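Local coordinates for protein acetaldehyde dehydrogenase (Acetylating) (PDB 5J78) that catalyses the NAD-linked interconversion of acetaldehyde and acetyl-coenzyme A, a step probably used in fermentation to ethanol, at residues A[38-43]-A[206-211]; A[62-67]-A[184-189]; A[105-110]-A[455-460]; A[67-72]-A[98-103]; A[420-425]-A[430-435]. One frame throughout, in Å; residues are numbered along the deposited sequence.

Contact 1 (A[38-43]-A[206-211]); sequences NYLEEA and NELMKH
Leu40 meets the 206-211 segment with both of its methyl groups, each on a different partner. CD1 lies over a face of the His211 ring, 3.8 Å from its centroid and 29° off the normal, a CH-pi contact. It is not centred: CD1 comes nearest the ring root, 3.4 Å from CG of His211, with CB of the same residue almost as close. The other branch, CD2, meets CD1 of Leu208 at 4.2 Å, the two leucine side chains crossing at a slant. Leu40 carries its CG anti to the carbonyl carbon (chi1 -73°), which aims the isobutyl group at the facing helix while the CA atoms of Leu40 and Leu208 stay 8.2 Å apart. Both leucines also rest on Val162 of strand 160-165, so helix 28-51 and helix 202-210 lie against the sheet as well as against each other. Such a layer of helices over a largely parallel sheet is the Rossmann-like design expected for the nucleotide-binding domain of an aldehyde dehydrogenase. The second shell fixes the imidazole. His211, the first residue beyond the helix, swings its CG anti to the backbone N (chi1 -162°), and its ND1 accepts the backbone N-H of Leu213. At the ring edge and in its plane lies OE2 of Glu207, a carboxylate held by a salt bridge to Arg37 of helix 28-51. Farther out, Glu41 forms a salt bridge to Arg26 of a second subunit, carrying the outer side of helix 28-51 into the tetramer interface.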
# COMPACT_ATOMS: atom_id res chain seq x y z
N ASN A 38 23.78 4.90 -6.20
CA ASN A 38 25.20 5.17 -6.33
C ASN A 38 25.82 5.79 -5.06
O ASN A 38 26.89 5.38 -4.63
CB ASN A 38 25.47 6.09 -7.51
CG ASN A 38 25.18 5.41 -8.86
OD1 ASN A 38 25.20 4.20 -8.98
ND2 ASN A 38 24.90 6.22 -9.87
N TYR A 39 25.15 6.78 -4.47
CA TYR A 39 25.66 7.39 -3.24
C TYR A 39 25.76 6.39 -2.09
O TYR A 39 26.73 6.40 -1.34
CB TYR A 39 24.76 8.55 -2.79
CG TYR A 39 24.81 9.77 -3.68
CD1 TYR A 39 25.80 9.93 -4.64
CD2 TYR A 39 23.84 10.76 -3.56
CE1 TYR A 39 25.83 11.06 -5.46
CE2 TYR A 39 23.86 11.89 -4.36
CZ TYR A 39 24.86 12.04 -5.31
OH TYR A 39 24.88 13.15 -6.12
N LEU A 40 24.75 5.55 -1.93
CA LEU A 40 24.77 4.62 -0.81
C LEU A 40 25.89 3.58 -0.98
O LEU A 40 26.54 3.20 -0.01
CB LEU A 40 23.42 3.94 -0.65
CG LEU A 40 22.31 4.81 -0.09
CD1 LEU A 40 20.96 4.14 -0.35
CD2 LEU A 40 22.52 5.05 1.40
N GLU A 41 26.13 3.13 -2.20
CA GLU A 41 27.18 2.12 -2.38
C GLU A 41 28.54 2.76 -2.18
O GLU A 41 29.41 2.19 -1.54
CB GLU A 41 27.06 1.44 -3.74
CG GLU A 41 26.37 0.10 -3.62
CD GLU A 41 25.60 -0.26 -4.85
OE1 GLU A 41 26.14 -0.04 -5.96
OE2 GLU A 41 24.46 -0.75 -4.70
N GLU A 42 28.72 3.97 -2.69
CA GLU A 42 29.95 4.69 -2.44
C GLU A 42 30.08 5.04 -0.95
O GLU A 42 31.18 4.98 -0.39
CB GLU A 42 30.01 5.95 -3.30
CG GLU A 42 30.21 5.64 -4.78
CD GLU A 42 29.53 6.67 -5.71
OE1 GLU A 42 29.26 7.80 -5.26
OE2 GLU A 42 29.27 6.33 -6.89
N ALA A 43 28.96 5.35 -0.31
CA ALA A 43 28.96 5.64 1.12
C ALA A 43 29.33 4.39 1.94
O ALA A 43 30.01 4.47 2.95
CB ALA A 43 27.60 6.19 1.55
N ASN A 206 12.06 8.38 -0.97
CA ASN A 206 11.58 7.05 -0.65
C ASN A 206 12.69 6.00 -0.75
O ASN A 206 12.86 5.14 0.13
CB ASN A 206 10.42 6.70 -1.58
CG ASN A 206 9.77 5.39 -1.23
OD1 ASN A 206 9.07 5.26 -0.22
ND2 ASN A 206 9.97 4.39 -2.09
N GLU A 207 13.47 6.07 -1.83
CA GLU A 207 14.56 5.14 -2.04
C GLU A 207 15.56 5.28 -0.89
O GLU A 207 16.00 4.30 -0.32
CB GLU A 207 15.25 5.41 -3.39
CG GLU A 207 16.31 4.39 -3.79
CD GLU A 207 15.73 3.02 -4.20
OE1 GLU A 207 14.50 2.92 -4.42
OE2 GLU A 207 16.51 2.05 -4.33
N LEU A 208 15.90 6.52 -0.56
CA LEU A 208 16.91 6.77 0.47
C LEU A 208 16.45 6.26 1.83
O LEU A 208 17.25 5.70 2.60
CB LEU A 208 17.23 8.26 0.56
CG LEU A 208 18.23 8.61 1.66
CD1 LEU A 208 19.59 8.00 1.39
CD2 LEU A 208 18.34 10.13 1.77
N MET A 209 15.18 6.45 2.14
CA MET A 209 14.65 6.07 3.44
C MET A 209 14.53 4.54 3.59
O MET A 209 14.70 4.04 4.69
CB MET A 209 13.29 6.73 3.69
CG MET A 209 13.36 8.21 4.03
SD MET A 209 11.80 8.80 4.67
CE MET A 209 12.22 10.53 4.92
N LYS A 210 14.29 3.82 2.50
CA LYS A 210 13.97 2.39 2.61
C LYS A 210 15.05 1.45 2.11
O LYS A 210 14.95 0.24 2.29
CB LYS A 210 12.67 2.11 1.85
CG LYS A 210 11.47 2.88 2.42
CD LYS A 210 10.26 2.68 1.55
CE LYS A 210 9.00 3.18 2.22
NZ LYS A 210 7.80 3.00 1.36
N HIS A 211 16.09 2.00 1.50
CA HIS A 211 17.12 1.18 0.87
C HIS A 211 17.81 0.24 1.87
O HIS A 211 17.99 0.59 3.03
CB HIS A 211 18.17 2.08 0.21
CG HIS A 211 19.01 1.36 -0.79
ND1 HIS A 211 20.13 0.64 -0.44
CD2 HIS A 211 18.87 1.22 -2.13
CE1 HIS A 211 20.67 0.11 -1.53
NE2 HIS A 211 19.92 0.44 -2.56

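Contact 2 (A[62-67]-A[184-189]); sequences VESMAN and AERAGA
Ser64 and Met65 of helix 55-84 pack against Ala184, Arg186 and Ala187, where helix 170-186 closes in a Schellman motif. The apolar part of this helix-against-helix contact is made by small groups. CB of Ala184 sits beside CG of Met65 at 3.9 Å and is nearly as close to the sulfur: CG lies beside the backbone N (chi1 -70°) and the chain is extended at the next torsion, which runs CG and SD past the methyl, while the later bend moves only CE. One turn farther on, CB of Ala187 touches CB of Ser64 at 3.7 Å. With methyls doing most of the work on one side, the backbones draw close: the CA atoms of Met65 and Ala184 are 5.6 Å apart. The polar part begins with the Ser64 hydroxyl, placed anti to the backbone N (chi1 174°) and hydrogen-bonded to the carbonyl O of Ala183, one residue before the segment. The helix end supplies its own backbone bonds, Ala189 N to Ala184 O and Gly188 N to Glu185 O, with Gly188 at positive phi as the C-prime residue. This turn presents the methyl of Ala187 to the serine. At the solvent side the guanidinium of Arg186 is linked to helix 55-84 through one water, which donates to the carbonyl O of Ser64 at 2.9 Å and, lying at the guanidinium edge and in its plane, accepts from NH1 of Arg186 at 2.6 Å.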
# COMPACT_ATOMS: atom_id res chain seq x y z
N VAL A 62 37.20 15.94 11.40
CA VAL A 62 36.07 16.73 11.92
C VAL A 62 36.47 18.21 12.05
O VAL A 62 35.68 19.13 11.75
CB VAL A 62 35.59 16.19 13.28
CG1 VAL A 62 34.53 17.08 13.89
CG2 VAL A 62 35.05 14.72 13.12
N GLU A 63 37.71 18.44 12.48
CA GLU A 63 38.22 19.78 12.69
C GLU A 63 38.31 20.54 11.36
O GLU A 63 37.91 21.69 11.28
CB GLU A 63 39.59 19.73 13.36
CG GLU A 63 40.28 21.08 13.43
CD GLU A 63 41.63 20.99 14.10
OE1 GLU A 63 42.46 20.17 13.65
OE2 GLU A 63 41.84 21.73 15.07
N SER A 64 38.83 19.87 10.33
CA SER A 64 38.94 20.44 9.00
C SER A 64 37.56 20.79 8.45
O SER A 64 37.37 21.83 7.83
CB SER A 64 39.66 19.48 8.06
OG SER A 64 39.65 19.96 6.72
N MET A 65 36.58 19.91 8.67
CA MET A 65 35.20 20.17 8.26
C MET A 65 34.68 21.42 8.97
O MET A 65 34.12 22.32 8.34
CB MET A 65 34.29 18.98 8.56
CG MET A 65 34.53 17.76 7.71
SD MET A 65 33.71 16.26 8.39
CE MET A 65 32.00 16.75 8.28
N ALA A 66 34.90 21.50 10.28
CA ALA A 66 34.43 22.65 11.04
C ALA A 66 35.05 23.94 10.53
O ALA A 66 34.39 24.99 10.46
CB ALA A 66 34.73 22.47 12.51
N ASN A 67 36.34 23.87 10.18
CA ASN A 67 37.06 25.06 9.74
C ASN A 67 36.49 25.56 8.43
O ASN A 67 36.31 26.75 8.24
CB ASN A 67 38.56 24.78 9.58
CG ASN A 67 39.29 24.71 10.91
OD1 ASN A 67 38.86 25.31 11.89
ND2 ASN A 67 40.41 23.99 10.93
N ALA A 184 36.73 17.30 4.37
CA ALA A 184 37.02 16.02 4.99
C ALA A 184 38.11 15.31 4.19
O ALA A 184 39.07 14.76 4.76
CB ALA A 184 35.76 15.17 5.08
N GLU A 185 37.99 15.35 2.87
CA GLU A 185 39.00 14.76 2.00
C GLU A 185 40.39 15.35 2.21
O GLU A 185 41.39 14.63 2.29
CB GLU A 185 38.60 14.91 0.54
CG GLU A 185 37.79 13.75 0.03
CD GLU A 185 37.58 13.78 -1.47
OE1 GLU A 185 38.58 13.79 -2.22
OE2 GLU A 185 36.40 13.77 -1.90
N ARG A 186 40.45 16.67 2.30
CA ARG A 186 41.70 17.38 2.55
C ARG A 186 42.44 16.84 3.77
O ARG A 186 43.67 16.81 3.80
CB ARG A 186 41.43 18.87 2.75
CG ARG A 186 41.91 19.78 1.64
CD ARG A 186 41.69 21.25 1.99
NE ARG A 186 40.32 21.67 1.70
CZ ARG A 186 39.49 22.28 2.55
NH1 ARG A 186 39.87 22.60 3.79
NH2 ARG A 186 38.28 22.59 2.15
N ALA A 187 41.70 16.43 4.80
CA ALA A 187 42.32 15.92 6.01
C ALA A 187 42.38 14.38 6.05
O ALA A 187 42.60 13.80 7.11
CB ALA A 187 41.59 16.44 7.21
N GLY A 188 42.17 13.73 4.92
CA GLY A 188 42.37 12.29 4.82
C GLY A 188 41.14 11.42 4.61
O GLY A 188 41.25 10.19 4.40
N ALA A 189 39.95 12.01 4.67
CA ALA A 189 38.74 11.21 4.54
C ALA A 189 38.66 10.58 3.14
O ALA A 189 39.23 11.13 2.18
CB ALA A 189 37.51 12.07 4.81
O HOH W 1 39.27 23.29 6.20

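Contact 3 (A[105-110]-A[455-460]); sequences NSIKDV and VTVTHL
The chain at Ile107 and the chain at Val457 approach to 6.6 Å between CA atoms, the first in a type I turn from Ile107 to Val110 near the C-terminal part of helix 89-107, the second entering a 3-10 turn at residues 457-459. One methyl, CG1 of Val457, stands at the middle of the apolar contact. It is held between the backbone N and the carbonyl carbon of its own residue (chi1 66°), which points it at the facing turn. There it meets CG2 of Ile107 at 3.9 Å, the side chains crossing, and both methyls of Val110, which come tip to tip with Val457; the CG1 to CG1 distance of Val110 and Val457 is 4.1 Å. CG2 of Ile107 also slides past OG1 of Thr456. That hydroxyl faces a polar margin. OG1 of Thr456 is 2.7 Å from one water, which donates to OG of Ser106. A second water, 2.9 Å from OG1 of Thr456, reaches the carbonyl O of Ser106 weakly. The Ser106 hydroxyl is itself tied back to the carbonyl O of Val103. The loop is braced from within, since the backbone N-H of Thr456 donates to ND1 of His459 at 3.0 Å and NE2 of that ring is hydrogen-bonded to OD2 of Asp453. Leu152 and Lys156 of helix 143-156 touch Ile107, and Lys156 and Ala157 touch Val457. The contact joins the region where helix 89-107 gives way to a turn with the loop leading directly into strand 461-468, which pairs antiparallel with strand 124-138 in the mixed sheet.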
# COMPACT_ATOMS: atom_id res chain seq x y z
N ASN A 105 32.50 22.29 19.06
CA ASN A 105 33.07 22.32 20.40
C ASN A 105 32.41 21.29 21.33
O ASN A 105 33.08 20.74 22.19
CB ASN A 105 32.95 23.74 20.98
CG ASN A 105 33.97 24.69 20.37
OD1 ASN A 105 35.03 24.27 19.89
ND2 ASN A 105 33.67 25.98 20.41
N SER A 106 31.12 21.00 21.13
CA SER A 106 30.41 20.04 21.98
C SER A 106 30.70 18.57 21.64
O SER A 106 30.31 17.69 22.39
CB SER A 106 28.91 20.26 21.87
OG SER A 106 28.42 19.71 20.67
N ILE A 107 31.36 18.30 20.52
CA ILE A 107 31.61 16.92 20.13
C ILE A 107 33.09 16.60 19.98
O ILE A 107 33.48 15.43 19.96
CB ILE A 107 30.86 16.54 18.79
CG1 ILE A 107 31.45 17.27 17.58
CG2 ILE A 107 29.37 16.83 18.93
CD1 ILE A 107 30.89 16.82 16.22
N LYS A 108 33.93 17.63 19.89
CA LYS A 108 35.33 17.41 19.53
C LYS A 108 36.09 16.56 20.57
O LYS A 108 37.01 15.84 20.20
CB LYS A 108 36.06 18.74 19.33
CG LYS A 108 36.20 19.60 20.57
CD LYS A 108 36.97 20.88 20.26
CE LYS A 108 37.46 21.58 21.52
NZ LYS A 108 36.77 22.88 21.70
N ASP A 109 35.70 16.63 21.84
CA ASP A 109 36.36 15.83 22.87
C ASP A 109 35.59 14.53 23.23
O ASP A 109 35.96 13.84 24.16
CB ASP A 109 36.58 16.67 24.13
CG ASP A 109 37.53 17.85 23.88
OD1 ASP A 109 38.45 17.72 23.05
OD2 ASP A 109 37.33 18.92 24.50
N VAL A 110 34.55 14.18 22.48
CA VAL A 110 33.83 12.94 22.76
C VAL A 110 34.62 11.74 22.21
O VAL A 110 35.09 11.73 21.07
CB VAL A 110 32.40 12.94 22.17
CG1 VAL A 110 31.75 11.56 22.31
CG2 VAL A 110 31.54 13.99 22.86
N VAL A 455 19.49 16.10 19.38
CA VAL A 455 20.25 15.05 18.75
C VAL A 455 21.68 15.49 18.52
O VAL A 455 21.92 16.62 18.09
CB VAL A 455 19.61 14.63 17.40
CG1 VAL A 455 20.50 13.62 16.65
CG2 VAL A 455 18.22 14.05 17.65
N THR A 456 22.62 14.59 18.80
CA THR A 456 24.04 14.92 18.78
C THR A 456 24.82 13.63 18.49
O THR A 456 24.24 12.61 18.08
CB THR A 456 24.47 15.63 20.11
OG1 THR A 456 25.86 15.96 20.07
CG2 THR A 456 24.20 14.77 21.34
N VAL A 457 26.15 13.67 18.64
CA VAL A 457 27.00 12.54 18.19
C VAL A 457 26.70 11.18 18.89
O VAL A 457 26.85 10.11 18.29
CB VAL A 457 28.49 12.89 18.38
CG1 VAL A 457 28.84 13.05 19.86
CG2 VAL A 457 29.39 11.88 17.71
N THR A 458 26.24 11.22 20.14
CA THR A 458 25.98 10.01 20.88
C THR A 458 24.74 9.27 20.35
O THR A 458 24.53 8.11 20.67
CB THR A 458 25.82 10.30 22.37
OG1 THR A 458 24.78 11.28 22.57
CG2 THR A 458 27.13 10.85 22.92
N HIS A 459 23.94 9.94 19.53
CA HIS A 459 22.80 9.28 18.90
C HIS A 459 23.19 8.51 17.63
O HIS A 459 22.39 7.74 17.10
CB HIS A 459 21.69 10.30 18.59
CG HIS A 459 21.12 10.95 19.82
ND1 HIS A 459 21.52 12.19 20.26
CD2 HIS A 459 20.24 10.48 20.74
CE1 HIS A 459 20.88 12.48 21.38
NE2 HIS A 459 20.09 11.47 21.69
N LEU A 460 24.44 8.69 17.18
CA LEU A 460 24.89 8.06 15.94
C LEU A 460 25.98 6.99 16.10
O LEU A 460 26.64 6.64 15.12
CB LEU A 460 25.37 9.15 14.97
CG LEU A 460 24.28 10.14 14.59
CD1 LEU A 460 24.83 11.15 13.57
CD2 LEU A 460 23.06 9.45 14.03
O HOH W 2 25.91 18.69 20.04
O HOH W 3 27.61 15.70 22.32

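Contact 4 (A[67-72]-A[98-103]); sequences NAAREE and FAANDV
Arg70 reaches from helix 55-84 to Ala100 and Asn101 of helix 89-107 with its CB and the outer part of its chain. At the root, CB of Arg70 lies 4.3 Å from CB of Ala100, next to the closer methyl pair of Ala69 CB and Ala100 CB at 3.7 Å. The chain then runs out extended as far as CD, which passes OD1 of Asn101, and bends there (chi3 -55°), turning the guanidinium back along its own helix and across the asparagine. NE of Arg70 donates to OD1 of Asn101; the modelled 2.5 Å is short and its exact value doubtful, but the donor lies in the carbonyl plane. The amide and guanidinium planes are 15° apart, close to coplanar, although OD1 is tilted somewhat out of the guanidinium plane. NH2 of Arg70 adds a weak bond to OD1 of Asn101 at 3.0 Å, so two donors converge on one amide oxygen. Another weak bond joins NH2 of Arg70 to the backbone O of Ala100 at 3.2 Å. At the last atom, NH1 meets OD1 of Asn67 at the guanidinium edge, in its plane, in a further weak bond from one turn back on the same helix. Oxygens at several points of the rim thus probably limit rotation of the group. The partner helix carries a pi-type turn here, with Val103 N bonded to Phe98 O. The axes of segments 67-72 and 98-103 come within 8.4 Å, their directions 139° apart, obliquely antiparallel; helix 170-186 covers Ala68 and Ala69, while helix 143-156 packs on Ala69, Ala99 and Val103.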
# COMPACT_ATOMS: atom_id res chain seq x y z
N ASN A 67 36.34 23.87 10.18
CA ASN A 67 37.06 25.06 9.74
C ASN A 67 36.49 25.56 8.43
O ASN A 67 36.31 26.75 8.24
CB ASN A 67 38.56 24.78 9.58
CG ASN A 67 39.29 24.71 10.91
OD1 ASN A 67 38.86 25.31 11.89
ND2 ASN A 67 40.41 23.99 10.93
N ALA A 68 36.19 24.63 7.54
CA ALA A 68 35.68 24.99 6.24
C ALA A 68 34.29 25.61 6.35
O ALA A 68 33.95 26.53 5.60
CB ALA A 68 35.66 23.77 5.33
N ALA A 69 33.48 25.11 7.28
CA ALA A 69 32.12 25.64 7.46
C ALA A 69 32.19 27.09 7.92
O ALA A 69 31.41 27.95 7.47
CB ALA A 69 31.34 24.80 8.49
N ARG A 70 33.10 27.33 8.84
CA ARG A 70 33.34 28.65 9.39
C ARG A 70 33.71 29.61 8.27
O ARG A 70 33.16 30.69 8.17
CB ARG A 70 34.46 28.58 10.43
CG ARG A 70 34.63 29.76 11.36
CD ARG A 70 35.61 29.37 12.49
NE ARG A 70 35.17 28.16 13.21
CZ ARG A 70 35.87 27.03 13.34
NH1 ARG A 70 37.09 26.91 12.82
NH2 ARG A 70 35.35 26.01 14.03
N GLU A 71 34.61 29.17 7.41
CA GLU A 71 35.07 30.00 6.32
C GLU A 71 33.99 30.23 5.29
O GLU A 71 34.00 31.26 4.64
CB GLU A 71 36.29 29.37 5.64
CG GLU A 71 37.56 29.32 6.50
CD GLU A 71 38.57 28.27 6.01
OE1 GLU A 71 39.43 27.85 6.82
OE2 GLU A 71 38.49 27.86 4.83
N GLU A 72 33.08 29.27 5.12
CA GLU A 72 32.06 29.39 4.08
C GLU A 72 30.71 29.84 4.63
O GLU A 72 29.73 29.89 3.90
CB GLU A 72 31.92 28.05 3.34
CG GLU A 72 33.15 27.67 2.52
CD GLU A 72 33.40 28.64 1.37
OE1 GLU A 72 32.41 29.11 0.75
OE2 GLU A 72 34.57 28.95 1.09
N PHE A 98 27.03 28.84 14.24
CA PHE A 98 26.57 28.06 15.38
C PHE A 98 26.89 26.59 15.12
O PHE A 98 27.39 25.89 16.00
CB PHE A 98 25.06 28.28 15.64
CG PHE A 98 24.47 27.30 16.62
CD1 PHE A 98 24.63 27.48 17.98
CD2 PHE A 98 23.77 26.18 16.17
CE1 PHE A 98 24.10 26.54 18.90
CE2 PHE A 98 23.24 25.25 17.07
CZ PHE A 98 23.41 25.44 18.44
N ALA A 99 26.64 26.13 13.90
CA ALA A 99 26.93 24.74 13.59
C ALA A 99 28.42 24.51 13.53
O ALA A 99 28.93 23.48 13.98
CB ALA A 99 26.29 24.33 12.30
N ALA A 100 29.14 25.48 12.98
CA ALA A 100 30.58 25.31 12.81
C ALA A 100 31.34 25.42 14.14
O ALA A 100 32.42 24.85 14.26
CB ALA A 100 31.11 26.32 11.83
N ASN A 101 30.81 26.17 15.11
CA ASN A 101 31.54 26.42 16.35
C ASN A 101 30.94 25.71 17.56
O ASN A 101 31.62 24.88 18.17
CB ASN A 101 31.65 27.94 16.61
CG ASN A 101 32.49 28.65 15.57
OD1 ASN A 101 33.41 28.06 15.01
ND2 ASN A 101 32.19 29.90 15.30
N ASP A 102 29.69 26.03 17.91
CA ASP A 102 29.04 25.43 19.08
C ASP A 102 28.90 23.89 18.98
O ASP A 102 29.19 23.18 19.94
CB ASP A 102 27.65 26.04 19.29
CG ASP A 102 27.72 27.54 19.58
OD1 ASP A 102 28.43 28.27 18.86
OD2 ASP A 102 27.08 27.98 20.55
N VAL A 103 28.49 23.39 17.83
CA VAL A 103 28.33 21.96 17.64
C VAL A 103 29.69 21.27 17.64
O VAL A 103 29.88 20.26 18.30
CB VAL A 103 27.59 21.63 16.33
CG1 VAL A 103 27.65 20.16 16.02
CG2 VAL A 103 26.15 22.10 16.42

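Contact 5 (A[420-425]-A[430-435]); sequences VNAGTT and GATVNV
Ala422 is met by two side chains whose first torsions turn them to it: Thr432 sets OG1 between its backbone N and carbonyl carbon (chi1 54°), and Val433 sets CG1 anti to its carbonyl carbon (chi1 -46°). The alanine methyl therefore receives a hydroxyl and a methyl from consecutive residues, CB to OG1 of Thr432 at 4.0 Å and CB to CG1 of Val433 at 3.9 Å. The polar link is indirect. One water accepts from the backbone N-H of Gly423 at 3.1 Å and lies at the same distance from OG1 of Thr432, which gives both groups a partner without bringing the backbones together; the CA atoms of Ala422 and Thr432 remain 7.0 Å apart. The short helix 424-428 starts in the first segment and leads to the second, with Gly423 at its N-cap and Gly430 ending it in a Schellman motif at positive phi. The returning chain is then kinked by an inverse gamma turn centred on Asn434. The chain thus folds back on itself across a helix of little more than one turn. The Asn434 amide is hydrogen-bonded to Arg471 and to the backbone O of Asn122 of a third subunit. OG1 of Thr424 is hydrogen-bonded to the carbonyl O of Ala274, next to Cys273, which is oxidised to sulfinoalanine in this crystal. A loop passing near that cysteine from strand 415-420, the outermost of the parallel sheet within this chain, which continues across the subunit interface through Val420, fits the catalytic domain of the aldehyde dehydrogenase fold.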
# COMPACT_ATOMS: atom_id res chain seq x y z
N VAL A 420 14.51 29.16 30.48
CA VAL A 420 14.29 30.19 31.49
C VAL A 420 15.21 31.39 31.24
O VAL A 420 16.45 31.25 31.16
CB VAL A 420 14.53 29.66 32.93
CG1 VAL A 420 14.17 30.71 33.97
CG2 VAL A 420 13.70 28.40 33.17
N ASN A 421 14.59 32.55 31.12
CA ASN A 421 15.32 33.82 30.99
C ASN A 421 16.35 33.78 29.88
O ASN A 421 17.53 34.07 30.09
CB ASN A 421 15.99 34.18 32.32
CG ASN A 421 14.98 34.55 33.41
OD1 ASN A 421 13.86 34.95 33.11
ND2 ASN A 421 15.38 34.40 34.67
N ALA A 422 15.87 33.40 28.70
CA ALA A 422 16.67 33.43 27.48
C ALA A 422 15.73 33.44 26.29
O ALA A 422 14.53 33.18 26.42
CB ALA A 422 17.64 32.24 27.41
N GLY A 423 16.26 33.76 25.12
CA GLY A 423 15.45 33.69 23.92
C GLY A 423 15.27 32.23 23.60
O GLY A 423 16.19 31.42 23.76
N THR A 424 14.08 31.85 23.16
CA THR A 424 13.80 30.44 23.00
C THR A 424 14.47 29.88 21.75
O THR A 424 14.81 28.69 21.71
CB THR A 424 12.30 30.16 22.98
OG1 THR A 424 11.67 30.93 21.95
CG2 THR A 424 11.70 30.51 24.35
N THR A 425 14.68 30.72 20.73
CA THR A 425 15.43 30.27 19.56
C THR A 425 16.79 29.77 19.99
O THR A 425 17.18 28.63 19.71
CB THR A 425 15.62 31.38 18.51
OG1 THR A 425 14.36 31.68 17.91
CG2 THR A 425 16.60 30.94 17.41
N GLY A 430 20.49 25.30 22.15
CA GLY A 430 21.66 25.16 23.01
C GLY A 430 22.77 26.19 22.80
O GLY A 430 23.89 25.99 23.27
N ALA A 431 22.46 27.30 22.13
CA ALA A 431 23.40 28.41 22.01
C ALA A 431 23.58 29.14 23.33
O ALA A 431 24.71 29.39 23.75
CB ALA A 431 22.93 29.39 20.91
N THR A 432 22.47 29.50 23.98
CA THR A 432 22.51 30.32 25.18
C THR A 432 22.05 29.66 26.49
O THR A 432 22.07 30.30 27.55
CB THR A 432 21.67 31.61 24.98
OG1 THR A 432 20.34 31.24 24.57
CG2 THR A 432 22.31 32.54 23.91
N VAL A 433 21.59 28.41 26.43
CA VAL A 433 21.38 27.60 27.64
C VAL A 433 22.07 26.26 27.41
O VAL A 433 22.32 25.89 26.25
CB VAL A 433 19.87 27.38 27.98
CG1 VAL A 433 19.06 28.69 27.87
CG2 VAL A 433 19.26 26.33 27.06
N ASN A 434 22.37 25.54 28.49
CA ASN A 434 23.19 24.33 28.38
C ASN A 434 22.37 23.06 28.10
O ASN A 434 22.26 22.17 28.96
CB ASN A 434 24.01 24.15 29.65
CG ASN A 434 25.11 25.18 29.77
OD1 ASN A 434 25.79 25.48 28.80
ND2 ASN A 434 25.27 25.74 30.96
N VAL A 435 21.75 23.00 26.93
CA VAL A 435 21.39 21.73 26.30
C VAL A 435 22.37 21.51 25.15
O VAL A 435 23.06 22.43 24.76
CB VAL A 435 19.93 21.73 25.81
CG1 VAL A 435 19.00 21.88 26.99
CG2 VAL A 435 19.66 22.87 24.81
O HOH W 4 19.28 34.19 24.58

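How the contacts relate
Contacts 2, 3 and 4 form a chain of neighbours through the helices that follow one another early in the sequence. Contacts 2 and 4 share Asn67 on helix 55-84, with centres about 12 Å apart, while contacts 4 and 3 use successive parts of helix 89-107. Contact 4 touches contact 5, where Phe98 packs on Ala431, so the N-terminal helices reach the loop after strand 415-420. Contact 1 stands apart, about 36 Å from contact 5 between centres and across the middle of the chain from it. Contacts 2 and 4 nest inside the loop closed by contact 1, and contact 5 inside that of contact 3. Contact 3 crosses contacts 1 and 2 along the chain, joining its C-terminal loop back to the N-terminal helices.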